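Local coordinates for protein glucanase (Clostridium thermocellum, PDB 5GXX) that probably hydrolyses internal beta-1,4-glucosidic bonds of cellulose as a family 9 endoglucanase of the cellulosome, at residues V286-T289 / L293-L296; R347-G352 / G390-D395; F447-A452 / L481-Y486. The protein carries 1 engineered substitution. All coordinates share one frame; numbering follows the deposited sequence.

Contact 1 of 3, residues V286-T289 / L293-L296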
ATOM      1  N   VAL A 286     -10.741 -11.394  53.296  1.00  9.98           N
ATOM      2  CA  VAL A 286     -10.783 -11.125  51.864  1.00 10.20           C
ATOM      3  C   VAL A 286     -11.911 -10.131  51.528  1.00 10.60           C
ATOM      4  O   VAL A 286     -12.951 -10.073  52.197  1.00  9.39           O
ATOM      5  CB  VAL A 286     -10.953 -12.442  51.090  1.00 10.63           C
ATOM      6  CG1 VAL A 286     -12.320 -13.053  51.342  1.00  9.80           C
ATOM      7  CG2 VAL A 286     -10.688 -12.269  49.596  1.00 12.46           C
ATOM      8  N   ALA A 287     -11.720  -9.300  50.510  1.00 10.49           N
ATOM      9  CA  ALA A 287     -12.817  -8.443  50.069  1.00 10.97           C
ATOM     10  C   ALA A 287     -13.971  -9.318  49.602  1.00 11.23           C
ATOM     11  O   ALA A 287     -13.780 -10.381  49.015  1.00 10.47           O
ATOM     12  CB  ALA A 287     -12.391  -7.532  48.916  1.00 11.80           C
ATOM     13  N   TYR A 288     -15.180  -8.838  49.870  1.00 10.37           N
ATOM     14  CA  TYR A 288     -16.376  -9.497  49.370  1.00  9.92           C
ATOM     15  C   TYR A 288     -17.175  -8.525  48.518  1.00 10.59           C
ATOM     16  O   TYR A 288     -17.350  -7.354  48.871  1.00 10.08           O
ATOM     17  CB  TYR A 288     -17.278  -9.947  50.521  1.00 10.61           C
ATOM     18  CG  TYR A 288     -17.091 -11.384  50.918  1.00  8.59           C
ATOM     19  CD1 TYR A 288     -16.102 -11.772  51.822  1.00  9.27           C
ATOM     20  CD2 TYR A 288     -17.886 -12.362  50.334  1.00  8.75           C
ATOM     21  CE1 TYR A 288     -15.947 -13.109  52.175  1.00  8.20           C
ATOM     22  CE2 TYR A 288     -17.716 -13.697  50.655  1.00  7.79           C
ATOM     23  CZ  TYR A 288     -16.764 -14.069  51.587  1.00  8.37           C
ATOM     24  OH  TYR A 288     -16.630 -15.414  51.870  1.00 10.94           O
ATOM     25  N   THR A 289     -17.688  -9.002  47.395  1.00  9.10           N
ATOM     26  CA  THR A 289     -18.714  -8.189  46.713  1.00  9.30           C
ATOM     27  C   THR A 289     -20.007  -8.158  47.539  1.00 10.52           C
ATOM     28  O   THR A 289     -20.266  -9.066  48.339  1.00 11.13           O
ATOM     29  CB  THR A 289     -19.062  -8.698  45.294  1.00 10.10           C
ATOM     30  OG1 THR A 289     -19.851  -9.893  45.406  1.00 10.22           O
ATOM     31  CG2 THR A 289     -17.811  -9.006  44.498  1.00  9.48           C
ATOM     32  N   LEU A 293     -19.657 -12.665  46.586  1.00 10.05           N
ATOM     33  CA  LEU A 293     -18.477 -13.300  45.994  1.00 10.79           C
ATOM     34  C   LEU A 293     -17.223 -12.868  46.739  1.00 10.17           C
ATOM     35  O   LEU A 293     -16.968 -11.671  46.856  1.00 10.95           O
ATOM     36  CB  LEU A 293     -18.321 -12.952  44.509  1.00 11.00           C
ATOM     37  CG  LEU A 293     -17.036 -13.399  43.800  1.00 10.61           C
ATOM     38  CD1 LEU A 293     -16.979 -14.931  43.693  1.00 10.40           C
ATOM     39  CD2 LEU A 293     -16.994 -12.787  42.407  1.00 12.68           C
ATOM     40  N   ALA A 294     -16.434 -13.828  47.225  1.00  9.57           N
ATOM     41  CA  ALA A 294     -15.130 -13.505  47.824  1.00  8.66           C
ATOM     42  C   ALA A 294     -14.276 -13.086  46.640  1.00  8.52           C
ATOM     43  O   ALA A 294     -14.144 -13.859  45.683  1.00 10.08           O
ATOM     44  CB  ALA A 294     -14.546 -14.720  48.597  1.00 10.01           C
ATOM     45  N   HIS A 295     -13.740 -11.866  46.683  1.00  8.96           N
ATOM     46  CA  HIS A 295     -13.130 -11.230  45.512  1.00 10.24           C
ATOM     47  C   HIS A 295     -11.664 -10.872  45.798  1.00  9.87           C
ATOM     48  O   HIS A 295     -11.337  -9.837  46.410  1.00 11.52           O
ATOM     49  CB  HIS A 295     -13.945  -9.985  45.129  1.00 10.21           C
ATOM     50  CG  HIS A 295     -13.816  -9.576  43.691  1.00 10.14           C
ATOM     51  ND1 HIS A 295     -12.683  -8.963  43.196  1.00 14.26           N
ATOM     52  CD2 HIS A 295     -14.694  -9.654  42.660  1.00 10.82           C
ATOM     53  CE1 HIS A 295     -12.865  -8.702  41.914  1.00 11.05           C
ATOM     54  NE2 HIS A 295     -14.068  -9.124  41.558  1.00 10.31           N
ATOM     55  N   LEU A 296     -10.771 -11.770  45.398  1.00 10.85           N
ATOM     56  CA  LEU A 296      -9.387 -11.649  45.838  1.00 11.05           C
ATOM     57  C   LEU A 296      -8.591 -10.581  45.105  1.00 13.16           C
ATOM     58  O   LEU A 296      -7.752  -9.915  45.728  1.00 14.20           O
ATOM     59  CB  LEU A 296      -8.653 -13.001  45.781  1.00 10.91           C
ATOM     60  CG  LEU A 296      -7.184 -13.037  46.245  1.00 10.41           C
ATOM     61  CD1 LEU A 296      -7.166 -12.829  47.761  1.00 10.41           C
ATOM     62  CD2 LEU A 296      -6.568 -14.356  45.810  1.00 11.58           C
TER
HETATM   63  O   HOH W   1      -9.349  -8.907  48.769  1.00 23.92           O
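Ala-287 and His-295 join two arms of the long loop between helices 263-276 and 301-318 of the catalytic module, where the chain doubles back with a single beta bridge between Tyr-288 and Ala-294. The backbone bonds come first. His-295 N reaches Ala-287 O at 2.8 Å, almost straight at 176°, and Thr-289 N gives to Leu-293 O at 2.8 Å. Farther along, a water accepts from Ala-287 N and donates to His-295 O.

Side chains join the polar set. With chi1 of 74°, Thr-289 OG1 sits between its own N and carbonyl carbon, where it accepts from Leu-293 N at 3.0 Å; it is also bonded to Asp-396 OD1, a double role that suits a hydroxyl. Tyr-288 OH is bonded to Trp-276 O.

Apolar contacts complete the fit. Ala-294 lies over one face of the Tyr-288 ring, its CA 3.9 Å from the centroid in a CH-pi contact, and a small residue allows this closeness. Val-286 CG1 meets Ala-294 CB at 3.9 Å, while Val-286 CG2 meets Leu-296 CD1 at 4.0 Å.

Two backbone bonds and the Thr-289 hydroxyl thus hold the arms in register, while Ala-294 sits against the Tyr-288 ring and Val-286.

Contact 2 of 3, residues R347-G352 / G390-D395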
ATOM      1  N   ARG A 347     -27.324 -14.885  36.956  1.00 14.04           N
ATOM      2  CA  ARG A 347     -26.775 -15.377  35.697  1.00 13.06           C
ATOM      3  C   ARG A 347     -25.560 -16.257  35.890  1.00 13.15           C
ATOM      4  O   ARG A 347     -24.745 -16.013  36.771  1.00 13.16           O
ATOM      5  CB  ARG A 347     -26.464 -14.249  34.712  1.00 14.33           C
ATOM      6  CG  ARG A 347     -25.393 -13.258  35.102  1.00 13.67           C
ATOM      7  CD  ARG A 347     -23.999 -13.639  34.570  1.00 14.46           C
ATOM      8  NE  ARG A 347     -24.015 -13.799  33.112  1.00 13.88           N
ATOM      9  CZ  ARG A 347     -24.094 -12.794  32.239  1.00 15.29           C
ATOM     10  NH1 ARG A 347     -24.117 -11.523  32.635  1.00 15.29           N
ATOM     11  NH2 ARG A 347     -24.137 -13.070  30.943  1.00 17.31           N
ATOM     12  N   SER A 348     -25.469 -17.294  35.074  1.00 12.43           N
ATOM     13  CA  SER A 348     -24.295 -18.140  35.062  1.00 12.61           C
ATOM     14  C   SER A 348     -23.086 -17.398  34.510  1.00 12.37           C
ATOM     15  O   SER A 348     -23.211 -16.600  33.580  1.00 12.05           O
ATOM     16  CB  SER A 348     -24.597 -19.359  34.195  1.00 13.39           C
ATOM     17  OG  SER A 348     -23.404 -20.093  33.991  1.00 13.75           O
ATOM     18  N   TYR A 349     -21.939 -17.671  35.137  1.00 10.36           N
ATOM     19  CA  TYR A 349     -20.607 -17.270  34.661  1.00  9.75           C
ATOM     20  C   TYR A 349     -19.844 -18.414  34.002  1.00 11.35           C
ATOM     21  O   TYR A 349     -18.632 -18.316  33.788  1.00 10.44           O
ATOM     22  CB  TYR A 349     -19.815 -16.674  35.835  1.00  9.65           C
ATOM     23  CG  TYR A 349     -20.295 -15.269  36.163  1.00  9.56           C
ATOM     24  CD1 TYR A 349     -19.952 -14.207  35.340  1.00  9.89           C
ATOM     25  CD2 TYR A 349     -21.095 -15.000  37.278  1.00  9.46           C
ATOM     26  CE1 TYR A 349     -20.386 -12.912  35.604  1.00 10.76           C
ATOM     27  CE2 TYR A 349     -21.547 -13.684  37.556  1.00 10.95           C
ATOM     28  CZ  TYR A 349     -21.175 -12.645  36.704  1.00 11.10           C
ATOM     29  OH  TYR A 349     -21.579 -11.340  36.926  1.00 12.41           O
ATOM     30  N   VAL A 350     -20.581 -19.458  33.630  1.00  9.97           N
ATOM     31  CA  VAL A 350     -20.019 -20.641  32.981  1.00 10.31           C
ATOM     32  C   VAL A 350     -20.601 -20.684  31.566  1.00 11.10           C
ATOM     33  O   VAL A 350     -21.822 -20.808  31.384  1.00 12.59           O
ATOM     34  CB  VAL A 350     -20.340 -21.946  33.747  1.00 10.86           C
ATOM     35  CG1 VAL A 350     -19.829 -23.177  32.987  1.00 12.24           C
ATOM     36  CG2 VAL A 350     -19.807 -21.898  35.187  1.00 10.19           C
ATOM     37  N   VAL A 351     -19.730 -20.545  30.570  1.00 11.41           N
ATOM     38  CA  VAL A 351     -20.167 -20.563  29.167  1.00 10.87           C
ATOM     39  C   VAL A 351     -20.985 -21.815  28.865  1.00 11.64           C
ATOM     40  O   VAL A 351     -20.604 -22.933  29.252  1.00 12.69           O
ATOM     41  CB  VAL A 351     -18.939 -20.493  28.224  1.00 11.16           C
ATOM     42  CG1 VAL A 351     -19.349 -20.530  26.740  1.00 11.14           C
ATOM     43  CG2 VAL A 351     -18.129 -19.258  28.504  1.00 11.79           C
ATOM     44  N   GLY A 352     -22.126 -21.624  28.205  1.00 12.51           N
ATOM     45  CA  GLY A 352     -22.919 -22.762  27.746  1.00 11.77           C
ATOM     46  C   GLY A 352     -23.678 -23.485  28.843  1.00 14.18           C
ATOM     47  O   GLY A 352     -24.094 -24.626  28.647  1.00 16.02           O
ATOM     48  N   GLY A 390     -13.486 -15.093  33.978  1.00 10.88           N
ATOM     49  CA  GLY A 390     -12.875 -14.312  35.048  1.00  8.99           C
ATOM     50  C   GLY A 390     -13.901 -13.832  36.066  1.00  9.64           C
ATOM     51  O   GLY A 390     -13.736 -14.023  37.271  1.00 11.79           O
ATOM     52  N   GLY A 391     -14.964 -13.200  35.579  1.00 10.17           N
ATOM     53  CA  GLY A 391     -16.074 -12.887  36.453  1.00 10.93           C
ATOM     54  C   GLY A 391     -16.246 -11.398  36.652  1.00 10.87           C
ATOM     55  O   GLY A 391     -15.568 -10.597  36.013  1.00 12.59           O
ATOM     56  N   PRO A 392     -17.084 -11.027  37.612  1.00 11.08           N
ATOM     57  CA  PRO A 392     -17.447  -9.626  37.778  1.00 10.89           C
ATOM     58  C   PRO A 392     -16.392  -8.848  38.553  1.00 10.65           C
ATOM     59  O   PRO A 392     -15.464  -9.433  39.113  1.00 11.97           O
ATOM     60  CB  PRO A 392     -18.754  -9.719  38.575  1.00 10.68           C
ATOM     61  CG  PRO A 392     -18.517 -10.951  39.434  1.00 10.27           C
ATOM     62  CD  PRO A 392     -17.776 -11.923  38.555  1.00 10.79           C
ATOM     63  N   GLY A 393     -16.525  -7.528  38.526  1.00 10.21           N
ATOM     64  CA  GLY A 393     -15.713  -6.653  39.355  1.00 10.33           C
ATOM     65  C   GLY A 393     -16.141  -6.709  40.805  1.00 11.34           C
ATOM     66  O   GLY A 393     -17.071  -7.435  41.218  1.00 12.02           O
ATOM     67  N   ARG A 394     -15.486  -5.861  41.589  1.00 10.63           N
ATOM     68  CA  ARG A 394     -15.641  -5.843  43.035  1.00 10.91           C
ATOM     69  C   ARG A 394     -17.033  -5.429  43.495  1.00 10.64           C
ATOM     70  O   ARG A 394     -17.396  -5.691  44.640  1.00 11.14           O
ATOM     71  CB  ARG A 394     -14.589  -4.892  43.634  1.00 12.85           C
ATOM     72  CG  ARG A 394     -13.196  -5.505  43.684  1.00 15.74           C
ATOM     73  CD  ARG A 394     -12.120  -4.487  44.093  1.00 17.47           C
ATOM     74  NE  ARG A 394     -12.265  -3.962  45.453  1.00 25.26           N
ATOM     75  CZ  ARG A 394     -11.609  -4.394  46.530  1.00 27.52           C
ATOM     76  NH1 ARG A 394     -10.747  -5.407  46.450  1.00 20.59           N
ATOM     77  NH2 ARG A 394     -11.841  -3.810  47.706  1.00 29.66           N
ATOM     78  N   ASP A 395     -17.735  -4.717  42.620  1.00 11.93           N
ATOM     79  CA  ASP A 395     -19.104  -4.272  42.871  1.00 12.59           C
ATOM     80  C   ASP A 395     -20.143  -5.161  42.172  1.00 12.21           C
ATOM     81  O   ASP A 395     -21.302  -4.751  41.994  1.00 13.30           O
ATOM     82  CB  ASP A 395     -19.264  -2.827  42.384  1.00 13.37           C
ATOM     83  CG  ASP A 395     -18.968  -2.661  40.906  1.00 14.50           C
ATOM     84  OD1 ASP A 395     -18.576  -3.636  40.232  1.00 13.63           O
ATOM     85  OD2 ASP A 395     -19.094  -1.518  40.397  1.00 19.01           O
TER
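Tyr-349 and Gly-391 are the nearest CA pair, 6.6 Å apart, and no hydrogen bond joins the two loops. Both belong to the family 9 catalytic module, whose fold in this family is an (alpha/alpha)6 barrel. One lies between helices 322-340 and 364-367, the other between helices 364-367 and 412-429. The first contains an ST turn, in which Ser-348 OG accepts from Val-350 N at 2.9 Å; a short hydroxyl side chain suits this place because it can fold back onto the amide two residues on.

The Tyr-349 ring carries the contact, sandwiched between groups on opposite faces. Its CG is anti to the carbonyl carbon (chi1 -75°), which swings the ring toward Pro-392. On that side Pro-392 lies over the ring, off-centre toward the rim, with CD 4.2 Å from the centroid and 20° off the normal, a CH-pi contact. The two side chains cross obliquely, and Pro-392 CB comes to 3.7 Å from Tyr-349 OH. On the other side Arg-347 CD stands 3.6 Å above the ring plane, toward the rim. A long arginine suits this place because its methylenes can pack on an aromatic ring while NE bonds to Ser-348 O and NH2, weakly, to Asn-356 O. Tyr-398 adds an edge-to-face ring contact with Tyr-349, and Tyr-338 of helix 322-340 touches both Tyr-349 and Pro-392.

Gly-391 leads the chain into the proline. Its backbone angles suit a residue without a side chain, with Pro-392 CD close by.

Arg-347 NE donates to Ser-348 O at 3.0 Å, a bent bond (132° at the hydrogen), with the nitrogen above the carbonyl plane and the oxygen close to the guanidinium plane.

Contact 3 of 3, residues F447-A452 / L481-Y486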
ATOM      1  N   PHE A 447     -15.947 -22.376   2.725  1.00 17.92           N
ATOM      2  CA  PHE A 447     -15.253 -22.115   1.470  1.00 17.31           C
ATOM      3  C   PHE A 447     -16.271 -21.698   0.424  1.00 18.56           C
ATOM      4  O   PHE A 447     -17.242 -22.417   0.168  1.00 19.55           O
ATOM      5  CB  PHE A 447     -14.530 -23.381   1.001  1.00 17.00           C
ATOM      6  CG  PHE A 447     -13.398 -23.803   1.908  1.00 16.94           C
ATOM      7  CD1 PHE A 447     -13.643 -24.598   3.028  1.00 17.82           C
ATOM      8  CD2 PHE A 447     -12.106 -23.349   1.675  1.00 19.18           C
ATOM      9  CE1 PHE A 447     -12.603 -24.979   3.854  1.00 14.38           C
ATOM     10  CE2 PHE A 447     -11.053 -23.702   2.498  1.00 17.54           C
ATOM     11  CZ  PHE A 447     -11.303 -24.515   3.609  1.00 16.24           C
ATOM     12  N   PHE A 448     -16.021 -20.552  -0.207  1.00 17.10           N
ATOM     13  CA  PHE A 448     -16.982 -20.011  -1.159  1.00 15.84           C
ATOM     14  C   PHE A 448     -16.347 -18.871  -1.942  1.00 15.65           C
ATOM     15  O   PHE A 448     -15.381 -18.266  -1.480  1.00 15.42           O
ATOM     16  CB  PHE A 448     -18.236 -19.518  -0.425  1.00 15.57           C
ATOM     17  CG  PHE A 448     -17.956 -18.503   0.639  1.00 18.14           C
ATOM     18  CD1 PHE A 448     -17.975 -17.145   0.341  1.00 19.17           C
ATOM     19  CD2 PHE A 448     -17.723 -18.906   1.948  1.00 18.95           C
ATOM     20  CE1 PHE A 448     -17.721 -16.200   1.323  1.00 17.97           C
ATOM     21  CE2 PHE A 448     -17.473 -17.969   2.931  1.00 18.85           C
ATOM     22  CZ  PHE A 448     -17.480 -16.611   2.619  1.00 17.62           C
ATOM     23  N   VAL A 449     -16.909 -18.576  -3.107  1.00 16.50           N
ATOM     24  CA  VAL A 449     -16.532 -17.374  -3.851  1.00 16.58           C
ATOM     25  C   VAL A 449     -17.463 -16.194  -3.573  1.00 16.79           C
ATOM     26  O   VAL A 449     -18.689 -16.355  -3.533  1.00 16.67           O
ATOM     27  CB  VAL A 449     -16.547 -17.661  -5.355  1.00 17.18           C
ATOM     28  CG1 VAL A 449     -16.314 -16.379  -6.146  1.00 16.09           C
ATOM     29  CG2 VAL A 449     -15.516 -18.718  -5.684  1.00 16.84           C
ATOM     30  N   GLU A 450     -16.865 -15.017  -3.411  1.00 16.41           N
ATOM     31  CA  GLU A 450     -17.576 -13.757  -3.504  1.00 16.96           C
ATOM     32  C   GLU A 450     -17.192 -13.172  -4.861  1.00 17.35           C
ATOM     33  O   GLU A 450     -16.011 -13.139  -5.196  1.00 18.55           O
ATOM     34  CB  GLU A 450     -17.137 -12.788  -2.411  1.00 17.42           C
ATOM     35  CG  GLU A 450     -17.354 -13.298  -0.987  1.00 19.28           C
ATOM     36  CD  GLU A 450     -16.724 -12.388   0.052  1.00 20.29           C
ATOM     37  OE1 GLU A 450     -15.477 -12.269   0.082  1.00 18.75           O
ATOM     38  OE2 GLU A 450     -17.489 -11.797   0.847  1.00 23.94           O
ATOM     39  N   ALA A 451     -18.179 -12.714  -5.627  1.00 17.47           N
ATOM     40  CA  ALA A 451     -17.906 -12.182  -6.966  1.00 17.29           C
ATOM     41  C   ALA A 451     -18.693 -10.917  -7.261  1.00 18.38           C
ATOM     42  O   ALA A 451     -19.691 -10.635  -6.610  1.00 19.25           O
ATOM     43  CB  ALA A 451     -18.190 -13.239  -8.022  1.00 17.35           C
ATOM     44  N   ALA A 452     -18.204 -10.140  -8.225  1.00 18.59           N
ATOM     45  CA  ALA A 452     -18.856  -8.927  -8.690  1.00 18.95           C
ATOM     46  C   ALA A 452     -18.524  -8.768 -10.165  1.00 19.93           C
ATOM     47  O   ALA A 452     -17.489  -9.243 -10.656  1.00 19.00           O
ATOM     48  CB  ALA A 452     -18.392  -7.705  -7.904  1.00 19.04           C
ATOM     49  N   LEU A 481      -7.590 -26.311  -4.125  1.00 15.09           N
ATOM     50  CA  LEU A 481      -8.800 -25.499  -4.253  1.00 15.93           C
ATOM     51  C   LEU A 481      -8.970 -25.042  -5.691  1.00 16.19           C
ATOM     52  O   LEU A 481      -7.997 -24.642  -6.332  1.00 17.23           O
ATOM     53  CB  LEU A 481      -8.731 -24.260  -3.358  1.00 16.16           C
ATOM     54  CG  LEU A 481      -9.089 -24.481  -1.888  1.00 15.54           C
ATOM     55  CD1 LEU A 481      -8.895 -23.140  -1.183  1.00 15.31           C
ATOM     56  CD2 LEU A 481     -10.504 -25.015  -1.706  1.00 18.45           C
ATOM     57  N   SER A 482     -10.210 -25.054  -6.170  1.00 16.80           N
ATOM     58  CA  SER A 482     -10.546 -24.462  -7.469  1.00 15.78           C
ATOM     59  C   SER A 482     -11.992 -23.994  -7.472  1.00 18.24           C
ATOM     60  O   SER A 482     -12.803 -24.373  -6.620  1.00 17.28           O
ATOM     61  CB  SER A 482     -10.293 -25.411  -8.648  1.00 17.51           C
ATOM     62  OG  SER A 482     -11.183 -26.520  -8.625  1.00 16.30           O
ATOM     63  N   TYR A 483     -12.314 -23.143  -8.435  1.00 16.86           N
ATOM     64  CA  TYR A 483     -13.705 -22.822  -8.673  1.00 16.72           C
ATOM     65  C   TYR A 483     -13.955 -22.677 -10.167  1.00 17.41           C
ATOM     66  O   TYR A 483     -13.021 -22.439 -10.946  1.00 19.41           O
ATOM     67  CB  TYR A 483     -14.143 -21.575  -7.894  1.00 16.23           C
ATOM     68  CG  TYR A 483     -13.426 -20.284  -8.252  1.00 16.10           C
ATOM     69  CD1 TYR A 483     -13.838 -19.530  -9.348  1.00 17.05           C
ATOM     70  CD2 TYR A 483     -12.363 -19.813  -7.488  1.00 14.87           C
ATOM     71  CE1 TYR A 483     -13.222 -18.339  -9.665  1.00 16.31           C
ATOM     72  CE2 TYR A 483     -11.739 -18.604  -7.791  1.00 16.41           C
ATOM     73  CZ  TYR A 483     -12.173 -17.885  -8.889  1.00 15.09           C
ATOM     74  OH  TYR A 483     -11.557 -16.698  -9.224  1.00 14.85           O
ATOM     75  N   ASN A 484     -15.216 -22.811 -10.560  1.00 17.94           N
ATOM     76  CA  ASN A 484     -15.581 -22.758 -11.972  1.00 17.63           C
ATOM     77  C   ASN A 484     -16.497 -21.582 -12.303  1.00 18.35           C
ATOM     78  O   ASN A 484     -17.364 -21.211 -11.498  1.00 19.25           O
ATOM     79  CB  ASN A 484     -16.270 -24.064 -12.376  1.00 18.58           C
ATOM     80  CG  ASN A 484     -15.366 -25.281 -12.273  1.00 19.12           C
ATOM     81  OD1 ASN A 484     -14.146 -25.180 -12.155  1.00 18.44           O
ATOM     82  ND2 ASN A 484     -15.977 -26.464 -12.353  1.00 18.96           N
ATOM     83  N   TYR A 485     -16.277 -20.991 -13.483  1.00 18.50           N
ATOM     84  CA  TYR A 485     -17.151 -19.950 -14.016  1.00 18.71           C
ATOM     85  C   TYR A 485     -17.796 -20.483 -15.300  1.00 19.60           C
ATOM     86  O   TYR A 485     -17.107 -20.714 -16.293  1.00 19.90           O
ATOM     87  CB  TYR A 485     -16.368 -18.655 -14.325  1.00 18.58           C
ATOM     88  CG  TYR A 485     -17.279 -17.524 -14.761  1.00 17.42           C
ATOM     89  CD1 TYR A 485     -17.607 -17.347 -16.109  1.00 20.17           C
ATOM     90  CD2 TYR A 485     -17.826 -16.643 -13.825  1.00 15.34           C
ATOM     91  CE1 TYR A 485     -18.477 -16.326 -16.502  1.00 17.23           C
ATOM     92  CE2 TYR A 485     -18.678 -15.619 -14.216  1.00 19.66           C
ATOM     93  CZ  TYR A 485     -19.001 -15.470 -15.551  1.00 19.09           C
ATOM     94  OH  TYR A 485     -19.859 -14.438 -15.871  1.00 22.08           O
ATOM     95  N   TYR A 486     -19.112 -20.684 -15.262  1.00 20.36           N
ATOM     96  CA  TYR A 486     -19.857 -21.299 -16.351  1.00 21.84           C
ATOM     97  C   TYR A 486     -20.584 -20.288 -17.229  1.00 21.88           C
ATOM     98  O   TYR A 486     -21.208 -19.346 -16.732  1.00 22.40           O
ATOM     99  CB  TYR A 486     -20.916 -22.266 -15.802  1.00 21.76           C
ATOM    100  CG  TYR A 486     -20.395 -23.410 -14.976  1.00 22.57           C
ATOM    101  CD1 TYR A 486     -19.981 -24.598 -15.577  1.00 23.55           C
ATOM    102  CD2 TYR A 486     -20.357 -23.320 -13.592  1.00 20.13           C
ATOM    103  CE1 TYR A 486     -19.517 -25.668 -14.821  1.00 21.12           C
ATOM    104  CE2 TYR A 486     -19.899 -24.386 -12.832  1.00 20.88           C
ATOM    105  CZ  TYR A 486     -19.479 -25.551 -13.452  1.00 22.13           C
ATOM    106  OH  TYR A 486     -19.026 -26.598 -12.680  1.00 22.58           O
TER
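Val-449 points a methyl group at the face of the Tyr-483 ring, and this pair forms the heart of a contact between two strands of the cellulose-binding module. The strands belong to different sheets, 447-456 to one and 481-488 to the other, and their touching parts run 35° apart, as expected of layers facing each other in a beta-sandwich. With Val-449 CA and Tyr-483 CA 7.8 Å apart, no backbone hydrogen bond joins them and side chains fill the interval.

The valine meets the ring near its attached end: Val-449 CG2 is 3.7 Å from Tyr-483 CG and 4.0 Å from the ring centroid, 25° off the normal, in a CH-pi contact. The two side chains cross at about a right angle. Tyr-483 holds its ring between its backbone N and carbonyl carbon (chi1 62°), which presents a face to the methyl. A beta-branched valine suits the strand and offers a compact methyl for this surface.

Two residues earlier on each strand, Phe-447 and Leu-481 form a second pair, also crossed at about a right angle. Here one branch of the leucine does the touching, with Leu-481 CD2 4.1 Å from Phe-447 CD2. Val-588 of strand 588-590 packs against both Val-449 and Leu-481, and Ile-478 adjoins Phe-447.

Alternation along the strands turns other residues away from this interface. Phe-448 makes a cation-pi contact with Lys-582. Asn-484 ND2 donates to Tyr-486 OH at 3.1 Å, an almost linear bond in the amide plane, while Asn-484 OD1 is bonded to Lys-531 NZ.

The sorting is plain for these residues: Val-449, Tyr-483, Phe-447 and Leu-481 meet by apolar and CH-pi contact, without a polar bond between them, while Phe-448 and Asn-484 point away and meet lysines.

Contacts 1 and 2 are neighbours within the catalytic module, their centres 13 Å apart, and they touch directly. His-295 NE2 of contact 1 probably makes a hydrogen bond to Pro-392 O of contact 2, the two atoms 2.8 Å apart, and Thr-289 CG2 packs against Arg-394 O at 3.3 Å. The proline therefore faces a tyrosine with its ring and a histidine with its carbonyl. Contact 3 stands apart in the cellulose-binding module: its centre is 56 Å from that of contact 1 and 43 Å from that of contact 2. A bound calcium ion lies about 14 Å from the side chain of Leu-296. Another is held partly by Asp-488, which ends the strand containing 481-486.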